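Side-chain contacts in phospholethanolamine N-methyltransferase 2 (Haemonchus contortus, PDB 4KRI), which probably catalyses S-adenosylmethionine-dependent methylation of phosphomonomethylethanolamine, and perhaps of the dimethylated intermediate, on the route to phosphocholine: residues 11-16 with 156-161; 50-55 with 59-64; 85-90 with 119-124; 146-151 with 272-277. All coordinates share one frame; numbering follows the deposited sequence.

Interaction 1 of 4, residues 11-16 with 156-161; sequences IECLHH and DFIWTL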
loop_
_atom_site.group_PDB
_atom_site.type_symbol
_atom_site.label_atom_id
_atom_site.label_comp_id
_atom_site.label_asym_id
_atom_site.label_seq_id
_atom_site.Cartn_x
_atom_site.Cartn_y
_atom_site.Cartn_z
ATOM N N ILE A 11 5.241 -5.060 18.542
ATOM C CA ILE A 11 6.524 -4.442 18.882
ATOM C C ILE A 11 7.422 -4.324 17.654
ATOM O O ILE A 11 8.182 -3.356 17.526
ATOM C CB ILE A 11 7.236 -5.209 20.031
ATOM C CG1 ILE A 11 6.365 -5.205 21.285
ATOM C CG2 ILE A 11 8.600 -4.606 20.343
ATOM C CD1 ILE A 11 5.784 -3.855 21.594
ATOM N N GLU A 12 7.324 -5.276 16.730
ATOM C CA GLU A 12 8.066 -5.141 15.474
ATOM C C GLU A 12 7.610 -3.905 14.695
ATOM O O GLU A 12 8.435 -3.191 14.123
ATOM C CB GLU A 12 7.933 -6.402 14.605
ATOM C CG GLU A 12 8.674 -7.605 15.177
ATOM C CD GLU A 12 8.134 -8.926 14.644
ATOM O OE1 GLU A 12 7.199 -8.895 13.813
ATOM O OE2 GLU A 12 8.653 -9.985 15.054
ATOM N N CYS A 13 6.302 -3.657 14.680
ATOM C CA CYS A 13 5.764 -2.454 14.043
ATOM C C CYS A 13 6.347 -1.181 14.652
ATOM O O CYS A 13 6.668 -0.224 13.930
ATOM C CB CYS A 13 4.241 -2.428 14.131
ATOM S SG CYS A 13 3.435 -3.667 13.078
ATOM N N LEU A 14 6.492 -1.169 15.971
ATOM C CA LEU A 14 7.096 -0.032 16.666
ATOM C C LEU A 14 8.526 0.167 16.170
ATOM O O LEU A 14 8.942 1.284 15.855
ATOM C CB LEU A 14 7.074 -0.257 18.189
ATOM C CG LEU A 14 7.814 0.802 19.016
ATOM C CD1 LEU A 14 7.245 2.211 18.754
ATOM C CD2 LEU A 14 7.752 0.451 20.506
ATOM N N HIS A 15 9.275 -0.926 16.081
ATOM C CA HIS A 15 10.667 -0.831 15.634
ATOM C C HIS A 15 10.865 -0.472 14.158
ATOM O O HIS A 15 11.965 -0.093 13.764
ATOM C CB HIS A 15 11.449 -2.080 16.038
ATOM C CG HIS A 15 11.764 -2.113 17.500
ATOM N ND1 HIS A 15 12.823 -1.419 18.047
ATOM C CD2 HIS A 15 11.124 -2.703 18.542
ATOM C CE1 HIS A 15 12.835 -1.599 19.358
ATOM N NE2 HIS A 15 11.818 -2.377 19.681
ATOM N N HIS A 16 9.813 -0.546 13.347
ATOM C CA HIS A 16 9.910 -0.011 11.985
ATOM C C HIS A 16 10.200 1.484 12.016
ATOM O O HIS A 16 10.887 2.018 11.131
ATOM C CB HIS A 16 8.627 -0.248 11.199
ATOM C CG HIS A 16 8.366 -1.685 10.894
ATOM N ND1 HIS A 16 7.105 -2.174 10.629
ATOM C CD2 HIS A 16 9.207 -2.746 10.817
ATOM C CE1 HIS A 16 7.182 -3.473 10.401
ATOM N NE2 HIS A 16 8.445 -3.845 10.504
ATOM N N ASP A 156 -7.758 -8.036 10.601
ATOM C CA ASP A 156 -7.290 -7.691 11.941
ATOM C C ASP A 156 -6.128 -6.727 11.691
ATOM O O ASP A 156 -5.094 -7.127 11.159
ATOM C CB ASP A 156 -6.851 -8.976 12.664
ATOM C CG ASP A 156 -6.695 -8.797 14.155
ATOM O OD1 ASP A 156 -6.804 -7.641 14.638
ATOM O OD2 ASP A 156 -6.453 -9.816 14.860
ATOM N N PHE A 157 -6.308 -5.445 12.009
ATOM C CA PHE A 157 -5.346 -4.429 11.540
ATOM C C PHE A 157 -4.468 -3.803 12.624
ATOM O O PHE A 157 -4.869 -3.711 13.778
ATOM C CB PHE A 157 -6.093 -3.334 10.786
ATOM C CG PHE A 157 -6.742 -3.818 9.527
ATOM C CD1 PHE A 157 -5.970 -4.157 8.429
ATOM C CD2 PHE A 157 -8.120 -3.966 9.456
ATOM C CE1 PHE A 157 -6.558 -4.600 7.252
ATOM C CE2 PHE A 157 -8.724 -4.422 8.293
ATOM C CZ PHE A 157 -7.936 -4.737 7.185
ATOM N N ILE A 158 -3.268 -3.384 12.228
ATOM C CA ILE A 158 -2.358 -2.627 13.082
ATOM C C ILE A 158 -2.035 -1.328 12.367
ATOM O O ILE A 158 -1.487 -1.349 11.266
ATOM C CB ILE A 158 -1.039 -3.364 13.285
ATOM C CG1 ILE A 158 -1.293 -4.762 13.866
ATOM C CG2 ILE A 158 -0.109 -2.559 14.210
ATOM C CD1 ILE A 158 -0.080 -5.681 13.757
ATOM N N TRP A 159 -2.369 -0.197 12.975
ATOM C CA TRP A 159 -1.943 1.088 12.422
ATOM C C TRP A 159 -0.657 1.508 13.100
ATOM O O TRP A 159 -0.522 1.382 14.309
ATOM C CB TRP A 159 -2.998 2.180 12.685
ATOM C CG TRP A 159 -4.212 2.126 11.816
ATOM C CD1 TRP A 159 -4.472 2.897 10.715
ATOM C CD2 TRP A 159 -5.350 1.281 11.987
ATOM N NE1 TRP A 159 -5.708 2.572 10.191
ATOM C CE2 TRP A 159 -6.261 1.578 10.952
ATOM C CE3 TRP A 159 -5.690 0.292 12.918
ATOM C CZ2 TRP A 159 -7.488 0.923 10.822
ATOM C CZ3 TRP A 159 -6.901 -0.357 12.785
ATOM C CH2 TRP A 159 -7.784 -0.041 11.743
ATOM N N THR A 160 0.278 2.036 12.326
ATOM C CA THR A 160 1.473 2.661 12.883
ATOM C C THR A 160 1.374 4.133 12.524
ATOM O O THR A 160 1.369 4.468 11.345
ATOM C CB THR A 160 2.756 2.087 12.235
ATOM O OG1 THR A 160 2.861 0.683 12.530
ATOM C CG2 THR A 160 3.990 2.781 12.801
ATOM N N LEU A 161 1.293 5.002 13.534
ATOM C CA LEU A 161 1.131 6.451 13.316
ATOM C C LEU A 161 2.117 7.197 14.202
ATOM O O LEU A 161 2.535 6.675 15.232
ATOM C CB LEU A 161 -0.296 6.867 13.698
ATOM C CG LEU A 161 -1.453 6.094 13.058
ATOM C CD1 LEU A 161 -2.772 6.423 13.762
ATOM C CD2 LEU A 161 -1.554 6.409 11.580
HETATM O O HOH W 1 5.193 -0.236 11.538
#
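C13 faces I158 and T160 where helix 5-18 lies against strand 156-166, a helix-on-sheet packing in the N-terminal alpha/beta part of the protein. C13 CB already points at the strand, and chi1 of -70°, with SG anti to the carbonyl carbon, leaves the sulfur against I158. It meets the two ends of I158: CG2 lies 3.9 Å from C13 SG, and CD1, carried outward by the extended chi2 of 165°, lies 4.1 Å from the same sulfur. A branched, purely apolar side chain thus presents two methyls to the sulfur. The short cysteine is consistent with the close approach of the helix, C13 CA and T160 CA being 6.8 Å apart. I158 and T160 look to the same side of the strand, while W159 between them turns the other way, to helix 114-124. T160 OG1 comes within 3.8 Å of C13 CB, a van der Waals contact; the hydroxyl's polar partner is a water. Beta-branched threonine suits a strand, and its hydroxyl lets a buried position bind that water. The water donates to C13 O at 2.8 Å. It also pairs with H16 ND1 at 2.9 Å. Its third partner, T160 OG1, is 2.7 Å away.

Interaction 2 of 4, residues 50-55 with 59-64; sequences SFCKEV and KNLSNL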
loop_
_atom_site.group_PDB
_atom_site.type_symbol
_atom_site.label_atom_id
_atom_site.label_comp_id
_atom_site.label_asym_id
_atom_site.label_seq_id
_atom_site.Cartn_x
_atom_site.Cartn_y
_atom_site.Cartn_z
ATOM N N SER A 50 3.697 2.018 31.556
ATOM C CA SER A 50 2.460 2.297 32.287
ATOM C C SER A 50 1.330 1.586 31.567
ATOM O O SER A 50 1.276 1.616 30.341
ATOM C CB SER A 50 2.158 3.795 32.291
ATOM O OG SER A 50 3.276 4.550 32.721
ATOM N N PHE A 51 0.408 0.967 32.298
ATOM C CA PHE A 51 -0.718 0.348 31.602
ATOM C C PHE A 51 -2.086 0.780 32.120
ATOM O O PHE A 51 -2.260 1.094 33.301
ATOM C CB PHE A 51 -0.596 -1.181 31.573
ATOM C CG PHE A 51 -0.853 -1.842 32.894
ATOM C CD1 PHE A 51 -2.142 -2.197 33.270
ATOM C CD2 PHE A 51 0.198 -2.140 33.750
ATOM C CE1 PHE A 51 -2.380 -2.814 34.484
ATOM C CE2 PHE A 51 -0.032 -2.764 34.968
ATOM C CZ PHE A 51 -1.322 -3.099 35.336
ATOM N N CYS A 52 -3.065 0.781 31.227
ATOM C CA CYS A 52 -4.436 1.016 31.646
ATOM C C CYS A 52 -5.413 0.179 30.844
ATOM O O CYS A 52 -5.062 -0.379 29.805
ATOM C CB CYS A 52 -4.788 2.496 31.580
ATOM S SG CYS A 52 -4.422 3.323 30.026
ATOM N N LYS A 53 -6.642 0.096 31.337
ATOM C CA LYS A 53 -7.620 -0.824 30.771
ATOM C C LYS A 53 -8.845 -0.115 30.199
ATOM O O LYS A 53 -9.712 -0.747 29.595
ATOM C CB LYS A 53 -8.014 -1.851 31.837
ATOM C CG LYS A 53 -6.799 -2.531 32.467
ATOM C CD LYS A 53 -7.133 -3.252 33.763
ATOM C CE LYS A 53 -8.177 -4.333 33.546
ATOM N NZ LYS A 53 -8.434 -5.132 34.781
ATOM N N GLU A 54 -8.905 1.202 30.375
ATOM C CA GLU A 54 -9.971 2.016 29.784
ATOM C C GLU A 54 -9.368 3.304 29.262
ATOM O O GLU A 54 -8.346 3.765 29.777
ATOM C CB GLU A 54 -11.053 2.340 30.823
ATOM C CG GLU A 54 -12.249 1.397 30.822
ATOM C CD GLU A 54 -13.311 1.786 31.850
ATOM O OE1 GLU A 54 -13.631 2.991 31.961
ATOM O OE2 GLU A 54 -13.821 0.884 32.552
ATOM N N VAL A 55 -9.993 3.906 28.255
ATOM C CA VAL A 55 -9.383 5.082 27.640
ATOM C C VAL A 55 -9.345 6.295 28.571
ATOM O O VAL A 55 -8.457 7.133 28.461
ATOM C CB VAL A 55 -9.959 5.419 26.223
ATOM C CG1 VAL A 55 -10.912 4.340 25.747
ATOM C CG2 VAL A 55 -10.594 6.810 26.182
ATOM N N LYS A 59 -5.594 9.843 30.724
ATOM C CA LYS A 59 -5.337 11.132 31.358
ATOM C C LYS A 59 -4.150 11.046 32.320
ATOM O O LYS A 59 -3.602 12.076 32.735
ATOM C CB LYS A 59 -6.574 11.605 32.138
ATOM C CG LYS A 59 -6.708 10.943 33.516
ATOM C CD LYS A 59 -7.799 11.587 34.375
ATOM C CE LYS A 59 -7.688 11.113 35.826
ATOM N NZ LYS A 59 -8.892 11.439 36.639
ATOM N N ASN A 60 -3.769 9.818 32.679
ATOM C CA ASN A 60 -2.722 9.586 33.668
ATOM C C ASN A 60 -1.387 9.313 32.996
ATOM O O ASN A 60 -0.351 9.159 33.664
ATOM C CB ASN A 60 -3.110 8.411 34.562
ATOM C CG ASN A 60 -4.358 8.702 35.379
ATOM O OD1 ASN A 60 -4.563 9.839 35.810
ATOM N ND2 ASN A 60 -5.194 7.686 35.597
ATOM N N LEU A 61 -1.425 9.260 31.673
ATOM C CA LEU A 61 -0.227 9.021 30.875
ATOM C C LEU A 61 0.247 10.290 30.171
ATOM O O LEU A 61 -0.564 11.064 29.650
ATOM C CB LEU A 61 -0.499 7.926 29.844
ATOM C CG LEU A 61 -0.258 6.463 30.246
ATOM C CD1 LEU A 61 -0.804 6.135 31.603
ATOM C CD2 LEU A 61 -0.871 5.533 29.220
ATOM N N SER A 62 1.564 10.505 30.155
ATOM C CA SER A 62 2.138 11.657 29.462
ATOM C C SER A 62 3.598 11.400 29.106
ATOM O O SER A 62 4.211 10.469 29.630
ATOM C CB SER A 62 2.039 12.926 30.319
ATOM O OG SER A 62 2.972 12.894 31.385
ATOM N N ASN A 63 4.139 12.233 28.218
ATOM C CA ASN A 63 5.545 12.146 27.822
ATOM C C ASN A 63 5.927 10.747 27.310
ATOM O O ASN A 63 7.042 10.262 27.541
ATOM C CB ASN A 63 6.457 12.562 28.985
ATOM C CG ASN A 63 7.823 13.043 28.518
ATOM O OD1 ASN A 63 7.933 13.810 27.557
ATOM N ND2 ASN A 63 8.871 12.592 29.197
ATOM N N LEU A 64 5.001 10.090 26.620
ATOM C CA LEU A 64 5.262 8.731 26.138
ATOM C C LEU A 64 6.056 8.743 24.845
ATOM O O LEU A 64 5.812 9.566 23.959
ATOM C CB LEU A 64 3.962 7.976 25.878
ATOM C CG LEU A 64 3.021 7.746 27.061
ATOM C CD1 LEU A 64 1.839 6.937 26.559
ATOM C CD2 LEU A 64 3.718 6.993 28.183
#
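L61 spreads its two methyl groups over S50 and C52, so one leucine covers two residues of strand 48-52. With chi1 at -89° and chi2 at 45°, it turns CD1 to the serine and CD2 to the cysteine. CD1 is 3.8 Å from S50 CB, with L61 CG following at 4.1 Å from that same carbon. CD2 lies more loosely, at 4.3 Å from C52 SG. The touch is apolar throughout: the serine offers its CB to the leucine, and the sulfur behaves as a greasy atom. Small side chains on the strand are consistent with the leucine lying close to it.

In the next shell, the strand itself sets the spacing. S50 and C52 point toward the loop while F51 between them points away and forms a cation-pi pair with R36. Backbone hydrogen bonds between S50 and V26 and I28, and between C52 and I28 and C30, fix the strand. C52 also touches S57, in the loop between the two segments.

The leucine folds the connection back over the strand it has just left. This connection, in the alpha/beta N-terminal part, joins two strands that both flank strand 25-29: 48-52 runs parallel to it on one side, and 64-70, entered after the 3-10 turn at 59-60, pairs in parallel on the other.

Interaction 3 of 4, residues 85-90 with 119-124; sequences KFITAA and TDYFDV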
loop_
_atom_site.group_PDB
_atom_site.type_symbol
_atom_site.label_atom_id
_atom_site.label_comp_id
_atom_site.label_asym_id
_atom_site.label_seq_id
_atom_site.Cartn_x
_atom_site.Cartn_y
_atom_site.Cartn_z
ATOM N N LYS A 85 -12.602 11.510 21.527
ATOM C CA LYS A 85 -12.020 11.540 22.866
ATOM C C LYS A 85 -10.741 10.711 22.933
ATOM O O LYS A 85 -9.758 11.130 23.542
ATOM C CB LYS A 85 -13.028 11.079 23.927
ATOM C CG LYS A 85 -13.765 12.227 24.571
ATOM C CD LYS A 85 -15.069 11.775 25.198
ATOM C CE LYS A 85 -15.815 12.963 25.788
ATOM N NZ LYS A 85 -14.992 13.651 26.829
ATOM N N PHE A 86 -10.751 9.547 22.293
ATOM C CA PHE A 86 -9.572 8.689 22.295
ATOM C C PHE A 86 -8.414 9.314 21.536
ATOM O O PHE A 86 -7.287 9.311 22.016
ATOM C CB PHE A 86 -9.857 7.309 21.694
ATOM C CG PHE A 86 -8.611 6.582 21.278
ATOM C CD1 PHE A 86 -7.785 5.996 22.226
ATOM C CD2 PHE A 86 -8.242 6.513 19.944
ATOM C CE1 PHE A 86 -6.618 5.340 21.848
ATOM C CE2 PHE A 86 -7.078 5.863 19.561
ATOM C CZ PHE A 86 -6.269 5.268 20.517
ATOM N N ILE A 87 -8.676 9.822 20.336
ATOM C CA ILE A 87 -7.583 10.385 19.539
ATOM C C ILE A 87 -6.977 11.568 20.273
ATOM O O ILE A 87 -5.757 11.743 20.292
ATOM C CB ILE A 87 -8.046 10.821 18.150
ATOM C CG1 ILE A 87 -8.631 9.623 17.406
ATOM C CG2 ILE A 87 -6.880 11.405 17.364
ATOM C CD1 ILE A 87 -9.298 9.978 16.086
ATOM N N THR A 88 -7.845 12.366 20.885
ATOM C CA THR A 88 -7.414 13.496 21.693
ATOM C C THR A 88 -6.518 13.037 22.836
ATOM O O THR A 88 -5.432 13.581 23.034
ATOM C CB THR A 88 -8.619 14.263 22.251
ATOM O OG1 THR A 88 -9.380 14.784 21.156
ATOM C CG2 THR A 88 -8.163 15.413 23.136
ATOM N N ALA A 89 -6.955 12.017 23.564
ATOM C CA ALA A 89 -6.207 11.546 24.730
ATOM C C ALA A 89 -4.893 10.910 24.289
ATOM O O ALA A 89 -3.868 11.048 24.953
ATOM C CB ALA A 89 -7.039 10.553 25.538
ATOM N N ALA A 90 -4.923 10.207 23.163
ATOM C CA ALA A 90 -3.709 9.588 22.640
ATOM C C ALA A 90 -2.668 10.641 22.272
ATOM O O ALA A 90 -1.499 10.513 22.631
ATOM C CB ALA A 90 -4.034 8.702 21.441
ATOM N N THR A 119 -8.549 5.061 8.768
ATOM C CA THR A 119 -7.249 5.614 8.409
ATOM C C THR A 119 -7.380 7.084 8.041
ATOM O O THR A 119 -6.589 7.923 8.494
ATOM C CB THR A 119 -6.616 4.825 7.253
ATOM O OG1 THR A 119 -6.558 3.440 7.620
ATOM C CG2 THR A 119 -5.208 5.326 6.959
ATOM N N ASP A 120 -8.393 7.410 7.245
ATOM C CA ASP A 120 -8.618 8.805 6.876
ATOM C C ASP A 120 -8.961 9.647 8.103
ATOM O O ASP A 120 -8.505 10.780 8.234
ATOM C CB ASP A 120 -9.734 8.920 5.832
ATOM C CG ASP A 120 -9.289 8.486 4.446
ATOM O OD1 ASP A 120 -8.064 8.449 4.186
ATOM O OD2 ASP A 120 -10.172 8.193 3.607
ATOM N N TYR A 121 -9.753 9.084 9.007
ATOM C CA TYR A 121 -10.167 9.803 10.205
ATOM C C TYR A 121 -8.957 10.169 11.068
ATOM O O TYR A 121 -8.845 11.297 11.552
ATOM C CB TYR A 121 -11.141 8.950 11.012
ATOM C CG TYR A 121 -12.056 9.738 11.921
ATOM C CD1 TYR A 121 -13.315 10.130 11.491
ATOM C CD2 TYR A 121 -11.669 10.077 13.209
ATOM C CE1 TYR A 121 -14.162 10.842 12.313
ATOM C CE2 TYR A 121 -12.509 10.799 14.041
ATOM C CZ TYR A 121 -13.754 11.176 13.585
ATOM O OH TYR A 121 -14.609 11.889 14.398
ATOM N N PHE A 122 -8.064 9.204 11.269
ATOM C CA PHE A 122 -6.846 9.435 12.041
ATOM C C PHE A 122 -5.963 10.473 11.348
ATOM O O PHE A 122 -5.323 11.304 12.005
ATOM C CB PHE A 122 -6.055 8.130 12.180
ATOM C CG PHE A 122 -6.749 7.076 12.989
ATOM C CD1 PHE A 122 -7.612 7.423 14.015
ATOM C CD2 PHE A 122 -6.529 5.729 12.721
ATOM C CE1 PHE A 122 -8.247 6.448 14.770
ATOM C CE2 PHE A 122 -7.160 4.753 13.465
ATOM C CZ PHE A 122 -8.027 5.116 14.491
ATOM N N ASP A 123 -5.933 10.423 10.020
ATOM C CA ASP A 123 -5.020 11.267 9.236
ATOM C C ASP A 123 -5.459 12.731 9.232
ATOM O O ASP A 123 -4.642 13.640 9.064
ATOM C CB ASP A 123 -4.918 10.734 7.800
ATOM C CG ASP A 123 -3.643 11.171 7.091
ATOM O OD1 ASP A 123 -2.563 11.194 7.722
ATOM O OD2 ASP A 123 -3.717 11.490 5.888
ATOM N N VAL A 124 -6.756 12.950 9.429
ATOM C CA VAL A 124 -7.359 14.276 9.320
ATOM C C VAL A 124 -7.458 14.991 10.671
ATOM O O VAL A 124 -7.391 16.220 10.739
ATOM C CB VAL A 124 -8.751 14.163 8.636
ATOM C CG1 VAL A 124 -9.617 15.373 8.912
ATOM C CG2 VAL A 124 -8.582 13.954 7.134
#
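I87 reaches Y121 and F122 through an extended side chain: chi1 of -59° sets CG1 beside the backbone N, and chi2 of 172° extends the chain so that CD1 reaches the facing rings. On the facing helix the two consecutive aromatic residues start differently. Y121 has its CG opposite the backbone N (chi1 -156°), whereas F122 has CG on the N side, and the two rings thereby end up bracketing the same methyl group. CD1 of I87 sits at the edge of each ring, near the ring plane, and not over a face. It is 3.7 Å from Y121 CD2 and also 3.7 Å from F122 CD1. A little further along each rim, Y121 CE2 and F122 CE1 are both 3.9 Å from I87 CD1, while I87 CG1 is 4.1 Å from F122 CE1.

An isoleucine fits because its long branch can enter the notch between two rings. The hydroxyl of Y121 is turned to a polar partner, D84 OD1, on the same helix as I87, which ties the ring at its far end. F122 also makes an edge-to-face contact with W159.

Here two helices of the N-terminal alpha/beta part, 80-93 and 114-124, are joined by an aliphatic-aromatic contact while both pack against strands: the first meets strand 64-70 through F86 on V69, and the second meets strand 132-143 through T119 on F138 and V141.

Interaction 4 of 4, residues 146-151 with 272-277; sequences DSVYVH and RVTYAV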
loop_
_atom_site.group_PDB
_atom_site.type_symbol
_atom_site.label_atom_id
_atom_site.label_comp_id
_atom_site.label_asym_id
_atom_site.label_seq_id
_atom_site.Cartn_x
_atom_site.Cartn_y
_atom_site.Cartn_z
ATOM N N ASP A 146 -0.880 -13.503 12.768
ATOM C CA ASP A 146 -1.412 -14.619 13.525
ATOM C C ASP A 146 -2.855 -14.842 13.114
ATOM O O ASP A 146 -3.319 -15.978 13.009
ATOM C CB ASP A 146 -1.340 -14.300 15.016
ATOM C CG ASP A 146 -1.661 -15.479 15.871
ATOM O OD1 ASP A 146 -0.762 -16.335 16.060
ATOM O OD2 ASP A 146 -2.811 -15.551 16.370
ATOM N N SER A 147 -3.570 -13.755 12.877
ATOM C CA SER A 147 -4.997 -13.878 12.588
ATOM C C SER A 147 -5.226 -14.458 11.199
ATOM O O SER A 147 -6.183 -15.197 10.985
ATOM C CB SER A 147 -5.681 -12.517 12.734
ATOM O OG SER A 147 -5.604 -12.101 14.086
ATOM N N VAL A 148 -4.337 -14.140 10.258
ATOM C CA VAL A 148 -4.433 -14.739 8.933
ATOM C C VAL A 148 -4.200 -16.242 9.000
ATOM O O VAL A 148 -4.974 -17.044 8.446
ATOM C CB VAL A 148 -3.394 -14.123 7.967
ATOM C CG1 VAL A 148 -3.421 -14.876 6.634
ATOM C CG2 VAL A 148 -3.689 -12.631 7.739
ATOM N N TYR A 149 -3.137 -16.638 9.689
ATOM C CA TYR A 149 -2.682 -18.024 9.623
ATOM C C TYR A 149 -3.429 -18.990 10.537
ATOM O O TYR A 149 -3.451 -20.180 10.258
ATOM C CB TYR A 149 -1.177 -18.104 9.900
ATOM C CG TYR A 149 -0.379 -17.305 8.892
ATOM C CD1 TYR A 149 -0.597 -17.450 7.532
ATOM C CD2 TYR A 149 0.594 -16.412 9.310
ATOM C CE1 TYR A 149 0.139 -16.716 6.610
ATOM C CE2 TYR A 149 1.326 -15.674 8.400
ATOM C CZ TYR A 149 1.102 -15.834 7.052
ATOM O OH TYR A 149 1.847 -15.095 6.138
ATOM N N VAL A 150 -4.014 -18.474 11.621
ATOM C CA VAL A 150 -4.692 -19.317 12.614
ATOM C C VAL A 150 -6.215 -19.200 12.519
ATOM O O VAL A 150 -6.953 -20.165 12.781
ATOM C CB VAL A 150 -4.221 -18.965 14.047
ATOM C CG1 VAL A 150 -4.989 -19.776 15.106
ATOM C CG2 VAL A 150 -2.729 -19.210 14.177
ATOM N N HIS A 151 -6.688 -18.022 12.143
ATOM C CA HIS A 151 -8.130 -17.756 12.165
ATOM C C HIS A 151 -8.758 -17.390 10.822
ATOM O O HIS A 151 -9.934 -17.003 10.775
ATOM C CB HIS A 151 -8.434 -16.647 13.178
ATOM C CG HIS A 151 -8.024 -16.982 14.574
ATOM N ND1 HIS A 151 -8.586 -18.025 15.282
ATOM C CD2 HIS A 151 -7.119 -16.409 15.402
ATOM C CE1 HIS A 151 -8.034 -18.087 16.480
ATOM N NE2 HIS A 151 -7.145 -17.116 16.580
ATOM N N ARG A 272 -1.502 -17.596 1.233
ATOM C CA ARG A 272 -0.253 -17.185 0.568
ATOM C C ARG A 272 -0.159 -15.687 0.380
ATOM O O ARG A 272 0.915 -15.159 0.092
ATOM C CB ARG A 272 -0.108 -17.878 -0.800
ATOM C CG ARG A 272 0.211 -19.370 -0.610
ATOM C CD ARG A 272 0.027 -20.185 -1.881
ATOM N NE ARG A 272 -1.321 -20.077 -2.438
ATOM C CZ ARG A 272 -1.818 -20.917 -3.339
ATOM N NH1 ARG A 272 -1.094 -21.954 -3.747
ATOM N NH2 ARG A 272 -3.044 -20.738 -3.810
ATOM N N VAL A 273 -1.277 -14.992 0.556
ATOM C CA VAL A 273 -1.338 -13.580 0.212
ATOM C C VAL A 273 -1.623 -12.697 1.413
ATOM O O VAL A 273 -2.576 -12.922 2.140
ATOM C CB VAL A 273 -2.433 -13.338 -0.821
ATOM C CG1 VAL A 273 -2.561 -11.842 -1.122
ATOM C CG2 VAL A 273 -2.100 -14.093 -2.095
ATOM N N THR A 274 -0.788 -11.683 1.614
ATOM C CA THR A 274 -1.018 -10.710 2.684
ATOM C C THR A 274 -0.810 -9.314 2.087
ATOM O O THR A 274 -0.210 -9.189 1.022
ATOM C CB THR A 274 -0.087 -10.937 3.884
ATOM O OG1 THR A 274 1.281 -10.888 3.445
ATOM C CG2 THR A 274 -0.405 -12.304 4.575
ATOM N N TYR A 275 -1.313 -8.284 2.764
ATOM C CA TYR A 275 -1.295 -6.918 2.239
ATOM C C TYR A 275 -0.911 -5.901 3.317
ATOM O O TYR A 275 -1.118 -6.144 4.506
ATOM C CB TYR A 275 -2.684 -6.554 1.711
ATOM C CG TYR A 275 -3.156 -7.341 0.506
ATOM C CD1 TYR A 275 -2.436 -7.333 -0.679
ATOM C CD2 TYR A 275 -4.341 -8.063 0.548
ATOM C CE1 TYR A 275 -2.879 -8.031 -1.800
ATOM C CE2 TYR A 275 -4.793 -8.768 -0.572
ATOM C CZ TYR A 275 -4.055 -8.758 -1.725
ATOM O OH TYR A 275 -4.529 -9.447 -2.828
ATOM N N ALA A 276 -0.355 -4.757 2.903
ATOM C CA ALA A 276 -0.079 -3.654 3.837
ATOM C C ALA A 276 -0.309 -2.330 3.123
ATOM O O ALA A 276 -0.013 -2.220 1.934
ATOM C CB ALA A 276 1.363 -3.714 4.365
ATOM N N VAL A 277 -0.879 -1.348 3.821
ATOM C CA VAL A 277 -0.949 0.002 3.274
ATOM C C VAL A 277 0.343 0.709 3.675
ATOM O O VAL A 277 0.632 0.842 4.864
ATOM C CB VAL A 277 -2.123 0.795 3.876
ATOM C CG1 VAL A 277 -2.278 2.139 3.172
ATOM C CG2 VAL A 277 -3.409 0.000 3.776
#
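V148 and Y149 of helix 145-151 approach T274 on strand 273-277, a strand of the Rossmann-type methyltransferase domain, so this contact joins the N-terminal part of the protein to the domain that holds the cofactor product. The joint is also made by the sheet, for strand 273-277 pairs antiparallel with strand 132-143 and parallel with strand 247-252. Along the helix, S147 comes first, its OG hydrogen-bonded to D156 OD2, which ties the helix to strand 156-166. V148 then turns toward the strand, and its methyl CG1 stands 4.5 Å from T274 CG2, a loose approach of two apolar ends; V148 also touches W154. A compact branched residue suits a place that is buried between helix and sheet.

Y149 is set with its ring on the backbone-N side (chi1 -60°), which brings its hydroxyl to T274, OH lying 3.9 Å from T274 CG2. The two side chains cross at about a right angle, and the touch is a van der Waals one. Tyrosine suits this more exposed place, its long ring spanning the gap to the strand.

T274 divides its two branches. With chi1 at 57°, CG2 is directed to the helix, while the hydroxyl is engaged elsewhere: T274 OG1 is hydrogen-bonded to ND1 of H249, a residue on the parallel strand 247-252.

In the fold
From the N terminus, interaction 1 opens first, on helix 5-18, and closes a long loop only when the chain reaches strand 156-166. Within that loop lie two smaller closures in series: interaction 2, a short connection between strands 48-52 and 64-70, and then interaction 3, which brings helix 80-93 against helix 114-124. Interaction 4 begins inside the loop, on helix 145-151, but ends beyond it, on strand 273-277, so it crosses interaction 1 and links the N-terminal part to the methyltransferase domain. Interactions 1 and 3 touch, W159 NE1 probably bonding to T119 OG1, while interaction 2 lies about 30 Å from interaction 4, centre to centre.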